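Cytochrome P450 (Rhodococcus erythropolis, PDB 3WEC) hydroxylates the quinoline nitrogen of aurachin alkaloids as a heme monooxygenase, a step essential to their antibiotic activity. Local coordinates at residues L132-E143 with H373-Y382; L328-V336 with P347-G355. All blocks are in the same frame, centred on the assembly; numbering follows the deposited sequence.

Interaction 1: residues L132-E143 with H373-Y382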
loop_
_atom_site.group_PDB
_atom_site.type_symbol
_atom_site.label_atom_id
_atom_site.label_comp_id
_atom_site.label_asym_id
_atom_site.label_seq_id
_atom_site.Cartn_x
_atom_site.Cartn_y
_atom_site.Cartn_z
ATOM N N LEU A 132 5.857 -5.328 -18.276
ATOM C CA LEU A 132 6.350 -4.367 -19.247
ATOM C C LEU A 132 5.245 -3.887 -20.189
ATOM O O LEU A 132 5.143 -2.694 -20.465
ATOM C CB LEU A 132 7.498 -4.987 -20.061
ATOM C CG LEU A 132 7.856 -4.388 -21.428
ATOM C CD1 LEU A 132 8.397 -2.978 -21.295
ATOM C CD2 LEU A 132 8.840 -5.266 -22.183
ATOM N N SER A 133 4.439 -4.822 -20.680
ATOM C CA SER A 133 3.354 -4.528 -21.607
ATOM C C SER A 133 2.369 -3.561 -20.962
ATOM O O SER A 133 2.019 -2.514 -21.540
ATOM C CB SER A 133 2.653 -5.828 -21.986
ATOM O OG SER A 133 1.867 -5.664 -23.132
ATOM N N ALA A 134 1.937 -3.910 -19.748
ATOM C CA ALA A 134 1.090 -3.043 -18.954
ATOM C C ALA A 134 1.771 -1.688 -18.677
ATOM O O ALA A 134 1.117 -0.635 -18.800
ATOM C CB ALA A 134 0.700 -3.726 -17.657
ATOM N N ALA A 135 3.061 -1.690 -18.321
ATOM C CA ALA A 135 3.738 -0.395 -18.005
ATOM C C ALA A 135 3.779 0.488 -19.252
ATOM O O ALA A 135 3.374 1.663 -19.202
ATOM C CB ALA A 135 5.144 -0.588 -17.445
ATOM N N SER A 136 4.230 -0.090 -20.375
ATOM C CA SER A 136 4.385 0.696 -21.587
ATOM C C SER A 136 3.060 1.193 -22.125
ATOM O O SER A 136 2.992 2.316 -22.574
ATOM C CB SER A 136 5.216 -0.001 -22.674
ATOM O OG SER A 136 5.005 -1.388 -22.662
ATOM N N SER A 137 2.007 0.384 -22.070
ATOM C CA SER A 137 0.685 0.878 -22.480
ATOM C C SER A 137 0.277 2.110 -21.670
ATOM O O SER A 137 -0.245 3.083 -22.239
ATOM C CB SER A 137 -0.385 -0.196 -22.332
ATOM O OG SER A 137 -0.201 -1.193 -23.297
ATOM N N ALA A 138 0.511 2.051 -20.353
ATOM C CA ALA A 138 0.122 3.119 -19.416
ATOM C C ALA A 138 0.939 4.368 -19.698
ATOM O O ALA A 138 0.387 5.469 -19.838
ATOM C CB ALA A 138 0.308 2.682 -17.973
ATOM N N VAL A 139 2.255 4.179 -19.802
ATOM C CA VAL A 139 3.160 5.267 -20.112
ATOM C C VAL A 139 2.718 5.930 -21.412
ATOM O O VAL A 139 2.740 7.155 -21.509
ATOM C CB VAL A 139 4.639 4.810 -20.088
ATOM C CG1 VAL A 139 5.505 5.565 -21.086
ATOM C CG2 VAL A 139 5.191 4.970 -18.690
ATOM N N ARG A 140 2.265 5.118 -22.373
ATOM C CA ARG A 140 1.708 5.598 -23.644
ATOM C C ARG A 140 0.384 6.365 -23.501
ATOM O O ARG A 140 0.159 7.360 -24.182
ATOM C CB ARG A 140 1.548 4.418 -24.632
ATOM C CG ARG A 140 0.712 4.723 -25.865
ATOM C CD ARG A 140 0.692 3.542 -26.836
ATOM N NE ARG A 140 1.973 3.388 -27.536
ATOM C CZ ARG A 140 2.419 4.187 -28.508
ATOM N NH1 ARG A 140 1.700 5.221 -28.925
ATOM N NH2 ARG A 140 3.600 3.955 -29.065
ATOM N N HIS A 141 -0.488 5.890 -22.611
ATOM C CA HIS A 141 -1.793 6.536 -22.361
ATOM C C HIS A 141 -1.683 7.943 -21.770
ATOM O O HIS A 141 -2.543 8.801 -22.026
ATOM C CB HIS A 141 -2.684 5.617 -21.519
ATOM C CG HIS A 141 -4.177 5.868 -21.674
ATOM N ND1 HIS A 141 -4.686 6.945 -22.339
ATOM C CD2 HIS A 141 -5.280 5.155 -21.180
ATOM C CE1 HIS A 141 -6.034 6.906 -22.301
ATOM N NE2 HIS A 141 -6.400 5.810 -21.598
ATOM N N LEU A 142 -0.599 8.185 -21.032
ATOM C CA LEU A 142 -0.278 9.494 -20.441
ATOM C C LEU A 142 -0.322 10.737 -21.358
ATOM O O LEU A 142 -0.635 11.821 -20.868
ATOM C CB LEU A 142 1.082 9.464 -19.723
ATOM C CG LEU A 142 1.283 9.441 -18.206
ATOM C CD1 LEU A 142 2.377 10.441 -17.866
ATOM C CD2 LEU A 142 0.047 9.810 -17.398
ATOM N N GLU A 143 -0.002 10.603 -22.658
ATOM C CA GLU A 143 -0.037 11.771 -23.533
ATOM C C GLU A 143 -1.432 12.189 -24.000
ATOM O O GLU A 143 -1.595 13.276 -24.536
ATOM C CB GLU A 143 0.954 11.687 -24.724
ATOM C CG GLU A 143 0.795 10.530 -25.704
ATOM C CD GLU A 143 1.870 10.548 -26.791
ATOM O OE1 GLU A 143 2.162 9.471 -27.351
ATOM O OE2 GLU A 143 2.440 11.624 -27.080
ATOM N N HIS A 373 9.653 -0.728 -14.368
ATOM C CA HIS A 373 9.267 -0.754 -15.787
ATOM C C HIS A 373 8.510 0.486 -16.148
ATOM O O HIS A 373 8.598 0.956 -17.287
ATOM C CB HIS A 373 8.361 -1.935 -16.109
ATOM C CG HIS A 373 9.065 -3.237 -16.205
ATOM N ND1 HIS A 373 9.892 -3.532 -17.211
ATOM C CD2 HIS A 373 9.006 -4.360 -15.393
ATOM C CE1 HIS A 373 10.366 -4.779 -17.048
ATOM N NE2 HIS A 373 9.817 -5.283 -15.927
ATOM N N PHE A 374 7.710 0.990 -15.207
ATOM C CA PHE A 374 6.928 2.186 -15.505
ATOM C C PHE A 374 7.841 3.388 -15.696
ATOM O O PHE A 374 7.656 4.139 -16.647
ATOM C CB PHE A 374 5.906 2.495 -14.424
ATOM C CG PHE A 374 5.101 3.746 -14.695
ATOM C CD1 PHE A 374 3.936 3.683 -15.432
ATOM C CD2 PHE A 374 5.501 4.977 -14.188
ATOM C CE1 PHE A 374 3.183 4.820 -15.680
ATOM C CE2 PHE A 374 4.737 6.106 -14.412
ATOM C CZ PHE A 374 3.599 6.039 -15.184
ATOM N N LEU A 375 8.795 3.567 -14.775
ATOM C CA LEU A 375 9.712 4.685 -14.815
ATOM C C LEU A 375 10.625 4.598 -16.085
ATOM O O LEU A 375 10.823 5.606 -16.767
ATOM C CB LEU A 375 10.530 4.737 -13.518
ATOM C CG LEU A 375 11.195 6.034 -13.028
ATOM C CD1 LEU A 375 12.506 5.726 -12.326
ATOM C CD2 LEU A 375 11.391 7.089 -14.096
ATOM N N ARG A 376 11.121 3.391 -16.387
ATOM C CA ARG A 376 11.975 3.118 -17.539
ATOM C C ARG A 376 11.298 3.493 -18.866
ATOM O O ARG A 376 11.934 4.083 -19.740
ATOM C CB ARG A 376 12.431 1.655 -17.608
ATOM C CG ARG A 376 13.252 1.384 -18.870
ATOM C CD ARG A 376 13.873 -0.011 -18.982
ATOM N NE ARG A 376 14.772 -0.300 -17.872
ATOM C CZ ARG A 376 14.413 -0.957 -16.772
ATOM N NH1 ARG A 376 13.174 -1.434 -16.628
ATOM N NH2 ARG A 376 15.307 -1.153 -15.820
ATOM N N GLU A 377 10.023 3.125 -19.007
ATOM C CA GLU A 377 9.255 3.494 -20.198
ATOM C C GLU A 377 9.032 5.010 -20.215
ATOM O O GLU A 377 9.185 5.670 -21.244
ATOM C CB GLU A 377 7.912 2.745 -20.221
ATOM C CG GLU A 377 7.996 1.245 -20.487
ATOM C CD GLU A 377 8.648 0.915 -21.829
ATOM O OE1 GLU A 377 9.597 0.095 -21.810
ATOM O OE2 GLU A 377 8.231 1.490 -22.880
ATOM N N LEU A 378 8.678 5.537 -19.044
ATOM C CA LEU A 378 8.443 6.942 -18.820
ATOM C C LEU A 378 9.605 7.832 -19.274
ATOM O O LEU A 378 9.414 8.808 -19.993
ATOM C CB LEU A 378 8.253 7.180 -17.329
ATOM C CG LEU A 378 7.122 8.065 -16.774
ATOM C CD1 LEU A 378 7.665 8.990 -15.683
ATOM C CD2 LEU A 378 6.308 8.838 -17.804
ATOM N N SER A 379 10.793 7.505 -18.786
ATOM C CA SER A 379 11.988 8.304 -19.007
ATOM C C SER A 379 12.514 8.101 -20.402
ATOM O O SER A 379 13.112 9.004 -20.950
ATOM C CB SER A 379 13.076 7.928 -18.005
ATOM O OG SER A 379 13.285 6.519 -18.010
ATOM N N GLN A 380 12.292 6.920 -20.971
ATOM C CA GLN A 380 12.702 6.633 -22.355
ATOM C C GLN A 380 11.778 7.347 -23.349
ATOM O O GLN A 380 12.238 7.890 -24.320
ATOM C CB GLN A 380 12.757 5.130 -22.620
ATOM C CG GLN A 380 13.885 4.401 -21.883
ATOM C CD GLN A 380 14.005 2.912 -22.250
ATOM O OE1 GLN A 380 13.006 2.204 -22.436
ATOM N NE2 GLN A 380 15.239 2.430 -22.336
ATOM N N ARG A 381 10.483 7.388 -23.056
ATOM C CA ARG A 381 9.490 8.044 -23.907
ATOM C C ARG A 381 9.450 9.601 -23.829
ATOM O O ARG A 381 9.215 10.272 -24.838
ATOM C CB ARG A 381 8.105 7.478 -23.566
ATOM C CG ARG A 381 7.054 7.892 -24.571
ATOM C CD ARG A 381 5.784 7.040 -24.566
ATOM N NE ARG A 381 5.048 7.485 -25.739
ATOM C CZ ARG A 381 5.243 7.002 -26.971
ATOM N NH1 ARG A 381 6.076 5.984 -27.176
ATOM N NH2 ARG A 381 4.566 7.510 -27.984
ATOM N N TYR A 382 9.665 10.166 -22.640
ATOM C CA TYR A 382 9.383 11.595 -22.403
ATOM C C TYR A 382 10.591 12.365 -21.878
ATOM O O TYR A 382 11.351 11.863 -21.049
ATOM C CB TYR A 382 8.160 11.779 -21.448
ATOM C CG TYR A 382 6.872 11.127 -21.942
ATOM C CD1 TYR A 382 6.302 11.523 -23.153
ATOM C CD2 TYR A 382 6.229 10.112 -21.212
ATOM C CE1 TYR A 382 5.146 10.942 -23.631
ATOM C CE2 TYR A 382 5.053 9.512 -21.686
ATOM C CZ TYR A 382 4.528 9.940 -22.911
ATOM O OH TYR A 382 3.383 9.414 -23.449
HETATM O O HOH W 1 5.566 3.169 -23.844
#
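V139 meets helix 373-381 as a knob in a hole formed by F374, E377, L378 and R381, and its two methyls divide the work. CG2 lies over one face of the F374 ring, 3.9 Å from the centroid, in a CH-pi contact displaced toward the rim. V139 CG1 turns the other way, onto E377 and the aliphatic part of R381, where it lies 3.8 Å from R381 CD. A138 CB approaches the same phenylalanine at its edge.

Toward the C-terminal ends polar groups take over. Y382 OH donates to V139 O (3.0 Å), and that oxygen lies in the plane of the tyrosine ring, at its edge. R381 CG sits over the centre of this ring, and the extended arginine chain then carries NH2 to E143 OE1 at 3.2 Å. This salt bridge is nearly straight at N-H (166°); it approaches the syn side of the carboxylate from out of its plane, while the oxygen lies near the guanidinium plane. R140 NH2 comes within 3.7 Å of R381 NH1, a like-charge approach that E143 probably eases.

At the other end E377 bends at chi2 (-59°), bringing its carboxylate alongside L132 and S136; OE1 is 3.3 Å from L132 CD1, while a water links OE2 to S136 O. L132 CB lies over one face of H373, whose NE2 is bonded to D128.

The segment axes approach to 8.4 Å and cross at -42°. With helices 155-165 and 240-271, which also touch F374, the pair forms the D, E, I, L four-helix bundle of the P450 fold.

Interaction 2: residues L328-V336 with P347-G355; sequences LASGNREAV and PDVSSLSYG. With HEM (protoporphyrin IX containing Fe), chain B.
This is a contact between a short helix and a loop, in which a buried asparagine amide, with aliphatic carbons packed on backbone, ties helix 328-333, the K' helix of the P450 fold, to the chain running toward the heme-ligand loop. N332 uses both ends of its amide. Its OD1 accepts from L352 N at 2.6 Å, a straight bond (167° at the hydrogen) lying only slightly out of the carbonyl plane. The amide nitrogen faces S353 OG, 2.8 Å from ND2, but the angle is poor and the bond weak; the serine oxygen has a stronger partner in L294 O. With N332 CG anti to the carbonyl carbon (chi1 -74°), OD1 meets L352 N while ND2 faces S353.

The loop is shaped from within as well. S351 OG accepts from S353 N at 3.0 Å, an ST turn, and a type I turn follows from L352 to G355. Around the amide, carbons and backbone carbonyls fit together. L352 CD1 packs against the bare backbone of G331, 4.0 Å from its CA, while L328 CD2 rests 3.4 Å from L352 O. Farther along, A335 CB abuts the carbonyl of S350.

Both segments reach the cofactor. L328 CD1 touches the heme methyl CMA, and Y354 CE1 is 3.5 Å from heme C3B. G355 CA comes within 3.2 Å of the propionate oxygen O2A. Backbone bonds join Y354 to C361, the axial ligand of the iron, and R295 of helix 286-296 binds N332 O. The pairing is that of the K' helix with the meander, the irregular chain leading into the cysteine-ligand loop on the proximal side of the P450 heme.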
loop_
_atom_site.group_PDB
_atom_site.type_symbol
_atom_site.label_atom_id
_atom_site.label_comp_id
_atom_site.label_asym_id
_atom_site.label_seq_id
_atom_site.Cartn_x
_atom_site.Cartn_y
_atom_site.Cartn_z
ATOM N N LEU A 328 5.699 5.813 8.858
ATOM C CA LEU A 328 6.660 5.453 7.824
ATOM C C LEU A 328 7.185 6.669 7.068
ATOM O O LEU A 328 8.394 6.775 6.818
ATOM C CB LEU A 328 5.994 4.487 6.848
ATOM C CG LEU A 328 5.218 3.265 7.354
ATOM C CD1 LEU A 328 4.684 2.536 6.139
ATOM C CD2 LEU A 328 6.097 2.310 8.149
ATOM N N ALA A 329 6.275 7.595 6.724
ATOM C CA ALA A 329 6.580 8.778 5.932
ATOM C C ALA A 329 7.551 9.721 6.683
ATOM O O ALA A 329 8.495 10.254 6.080
ATOM C CB ALA A 329 5.296 9.505 5.538
ATOM N N SER A 330 7.321 9.890 7.985
ATOM C CA SER A 330 8.200 10.657 8.868
ATOM C C SER A 330 9.606 10.035 9.030
ATOM O O SER A 330 10.603 10.677 8.713
ATOM C CB SER A 330 7.532 10.829 10.229
ATOM O OG SER A 330 8.227 11.755 10.993
ATOM N N GLY A 331 9.672 8.791 9.492
ATOM C CA GLY A 331 10.933 8.091 9.632
ATOM C C GLY A 331 11.778 8.207 8.385
ATOM O O GLY A 331 12.925 8.564 8.465
ATOM N N ASN A 332 11.194 7.937 7.224
ATOM C CA ASN A 332 11.908 8.016 5.950
ATOM C C ASN A 332 12.705 9.308 5.724
ATOM O O ASN A 332 13.803 9.267 5.129
ATOM C CB ASN A 332 10.941 7.789 4.799
ATOM C CG ASN A 332 10.523 6.320 4.666
ATOM O OD1 ASN A 332 11.083 5.436 5.322
ATOM N ND2 ASN A 332 9.506 6.065 3.847
ATOM N N ARG A 333 12.144 10.444 6.175
ATOM C CA ARG A 333 12.746 11.748 5.942
ATOM C C ARG A 333 14.078 11.883 6.700
ATOM O O ARG A 333 14.914 12.722 6.367
ATOM C CB ARG A 333 11.766 12.912 6.234
ATOM C CG ARG A 333 10.600 13.040 5.250
ATOM C CD ARG A 333 11.080 12.982 3.802
ATOM N NE ARG A 333 10.009 13.175 2.811
ATOM C CZ ARG A 333 9.629 14.379 2.381
ATOM N NH1 ARG A 333 10.219 15.480 2.862
ATOM N NH2 ARG A 333 8.670 14.492 1.482
ATOM N N GLU A 334 14.292 10.999 7.673
ATOM C CA GLU A 334 15.598 10.904 8.351
ATOM C C GLU A 334 16.305 9.537 8.151
ATOM O O GLU A 334 17.284 9.248 8.828
ATOM C CB GLU A 334 15.495 11.297 9.851
ATOM C CG GLU A 334 14.652 10.361 10.721
ATOM C CD GLU A 334 14.684 10.707 12.201
ATOM O OE1 GLU A 334 14.958 11.871 12.535
ATOM O OE2 GLU A 334 14.444 9.811 13.044
ATOM N N ALA A 335 15.831 8.715 7.218
ATOM C CA ALA A 335 16.450 7.392 6.965
ATOM C C ALA A 335 17.807 7.486 6.237
ATOM O O ALA A 335 18.643 6.585 6.345
ATOM C CB ALA A 335 15.493 6.467 6.227
ATOM N N VAL A 336 18.001 8.594 5.518
ATOM C CA VAL A 336 19.214 8.905 4.749
ATOM C C VAL A 336 19.685 10.333 5.094
ATOM O O VAL A 336 18.911 11.109 5.653
ATOM C CB VAL A 336 18.934 8.825 3.224
ATOM C CG1 VAL A 336 18.627 7.399 2.784
ATOM C CG2 VAL A 336 17.782 9.750 2.828
ATOM N N PRO A 347 23.219 6.573 -3.185
ATOM C CA PRO A 347 23.857 5.264 -3.241
ATOM C C PRO A 347 23.641 4.523 -1.918
ATOM O O PRO A 347 24.597 4.166 -1.231
ATOM C CB PRO A 347 25.334 5.613 -3.462
ATOM C CG PRO A 347 25.507 7.041 -2.991
ATOM C CD PRO A 347 24.142 7.604 -2.670
ATOM N N ASP A 348 22.378 4.275 -1.593
ATOM C CA ASP A 348 21.957 4.087 -0.205
ATOM C C ASP A 348 20.512 3.559 -0.199
ATOM O O ASP A 348 20.283 2.330 -0.246
ATOM C CB ASP A 348 22.089 5.450 0.531
ATOM C CG ASP A 348 21.651 5.414 2.007
ATOM O OD1 ASP A 348 20.643 4.767 2.363
ATOM O OD2 ASP A 348 22.309 6.098 2.816
ATOM N N VAL A 349 19.552 4.496 -0.164
ATOM C CA VAL A 349 18.082 4.215 -0.149
ATOM C C VAL A 349 17.592 3.186 0.899
ATOM O O VAL A 349 17.180 2.062 0.572
ATOM C CB VAL A 349 17.489 3.905 -1.551
ATOM C CG1 VAL A 349 15.973 4.027 -1.480
ATOM C CG2 VAL A 349 18.029 4.858 -2.620
ATOM N N SER A 350 17.657 3.610 2.161
ATOM C CA SER A 350 17.095 2.915 3.314
ATOM C C SER A 350 15.717 3.528 3.419
ATOM O O SER A 350 15.582 4.770 3.278
ATOM C CB SER A 350 17.947 3.254 4.558
ATOM O OG SER A 350 17.377 2.794 5.774
ATOM N N SER A 351 14.692 2.690 3.622
ATOM C CA SER A 351 13.299 3.156 3.588
ATOM C C SER A 351 12.399 2.273 4.462
ATOM O O SER A 351 12.638 1.059 4.577
ATOM C CB SER A 351 12.780 3.200 2.128
ATOM O OG SER A 351 11.360 3.245 2.038
ATOM N N LEU A 352 11.400 2.895 5.097
ATOM C CA LEU A 352 10.363 2.157 5.827
ATOM C C LEU A 352 9.073 1.903 5.015
ATOM O O LEU A 352 8.118 1.367 5.551
ATOM C CB LEU A 352 10.024 2.854 7.141
ATOM C CG LEU A 352 11.179 3.033 8.127
ATOM C CD1 LEU A 352 10.763 4.100 9.122
ATOM C CD2 LEU A 352 11.525 1.725 8.819
ATOM N N SER A 353 9.060 2.229 3.725
ATOM C CA SER A 353 7.792 2.216 2.982
ATOM C C SER A 353 7.084 0.843 2.815
ATOM O O SER A 353 5.893 0.797 2.549
ATOM C CB SER A 353 7.919 2.980 1.660
ATOM O OG SER A 353 8.358 4.284 1.972
ATOM N N TYR A 354 7.853 -0.239 3.001
ATOM C CA TYR A 354 7.327 -1.588 2.911
ATOM C C TYR A 354 7.185 -2.290 4.279
ATOM O O TYR A 354 6.818 -3.467 4.335
ATOM C CB TYR A 354 8.212 -2.403 1.994
ATOM C CG TYR A 354 8.138 -2.127 0.495
ATOM C CD1 TYR A 354 6.902 -2.212 -0.208
ATOM C CD2 TYR A 354 9.317 -1.835 -0.260
ATOM C CE1 TYR A 354 6.828 -2.018 -1.586
ATOM C CE2 TYR A 354 9.248 -1.649 -1.658
ATOM C CZ TYR A 354 7.973 -1.719 -2.295
ATOM O OH TYR A 354 7.854 -1.562 -3.644
ATOM N N GLY A 355 7.449 -1.575 5.376
ATOM C CA GLY A 355 7.348 -2.150 6.704
ATOM C C GLY A 355 8.679 -2.859 6.922
ATOM O O GLY A 355 9.546 -2.789 6.048
HETATM C CHA HEM B . 1.904 -5.464 3.669
HETATM C CHB HEM B . 3.449 -1.225 1.585
HETATM C CHC HEM B . 2.623 -3.109 -2.873
HETATM C CHD HEM B . 0.873 -7.327 -0.718
HETATM C C1A HEM B . 2.355 -4.118 3.393
HETATM C C2A HEM B . 2.566 -3.135 4.507
HETATM C C3A HEM B . 3.020 -1.921 3.870
HETATM C C4A HEM B . 3.008 -2.262 2.450
HETATM C CMA HEM B . 3.396 -0.583 4.549
HETATM C CAA HEM B . 2.431 -3.243 6.031
HETATM C CBA HEM B . 3.807 -3.776 6.472
HETATM C CGA HEM B . 3.979 -3.718 8.003
HETATM O O1A HEM B . 2.980 -3.731 8.782
HETATM O O2A HEM B . 5.155 -3.711 8.464
HETATM C C1B HEM B . 3.327 -1.403 0.140
HETATM C C2B HEM B . 3.862 -0.356 -0.726
HETATM C C3B HEM B . 3.573 -0.928 -2.014
HETATM C C4B HEM B . 2.935 -2.214 -1.758
HETATM C CMB HEM B . 4.477 0.984 -0.430
HETATM C CAB HEM B . 3.908 -0.245 -3.290
HETATM C CBB HEM B . 3.023 -0.221 -4.255
HETATM C C1C HEM B . 2.112 -4.448 -2.678
HETATM C C2C HEM B . 1.607 -5.266 -3.783
HETATM C C3C HEM B . 1.096 -6.483 -3.117
HETATM C C4C HEM B . 1.294 -6.330 -1.690
HETATM C CMC HEM B . 1.635 -4.874 -5.234
HETATM C CAC HEM B . 0.427 -7.683 -3.719
HETATM C CBC HEM B . 0.429 -7.919 -5.011
HETATM C C1D HEM B . 0.943 -7.158 0.739
HETATM C C2D HEM B . 0.625 -8.277 1.622
HETATM C C3D HEM B . 0.915 -7.736 2.964
HETATM C C4D HEM B . 1.437 -6.394 2.658
HETATM C CMD HEM B . 0.046 -9.618 1.232
HETATM C CAD HEM B . 0.732 -8.404 4.297
HETATM C CBD HEM B . 2.118 -8.969 4.692
HETATM C CGD HEM B . 2.104 -9.690 5.999
HETATM O O1D HEM B . 2.863 -10.696 6.097
HETATM O O2D HEM B . 1.342 -9.275 6.932
HETATM N NA HEM B . 2.736 -3.642 2.069
HETATM N NB HEM B . 2.836 -2.538 -0.443
HETATM N NC HEM B . 1.987 -5.098 -1.414
HETATM N ND HEM B . 1.476 -6.058 1.346
HETATM FE FE HEM B . 2.056 -4.311 0.337
HETATM O O HOH W 2 -0.030 -2.974 0.291
#

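In the fold
The two contacts illustrate how a P450 joins its helical bundle and its heme-binding loop through one helix. Their centres lie 26 Å apart, and their nearest atoms come no closer than about 11 Å, so they do not touch. Along the chain, interaction 2 is nested within the loop that interaction 1 closes: the chain leaving 347-355 passes C361 and enters helix 364-381, which supplies 373-382. Interaction 2 is close to the active site, with the L328 side chain about 6 Å from the bound aurachin intermediate and that of S353 about 8 Å from the C361 side chain. Interaction 1 stands farther back, the F374 side chain about 11 Å from the heme.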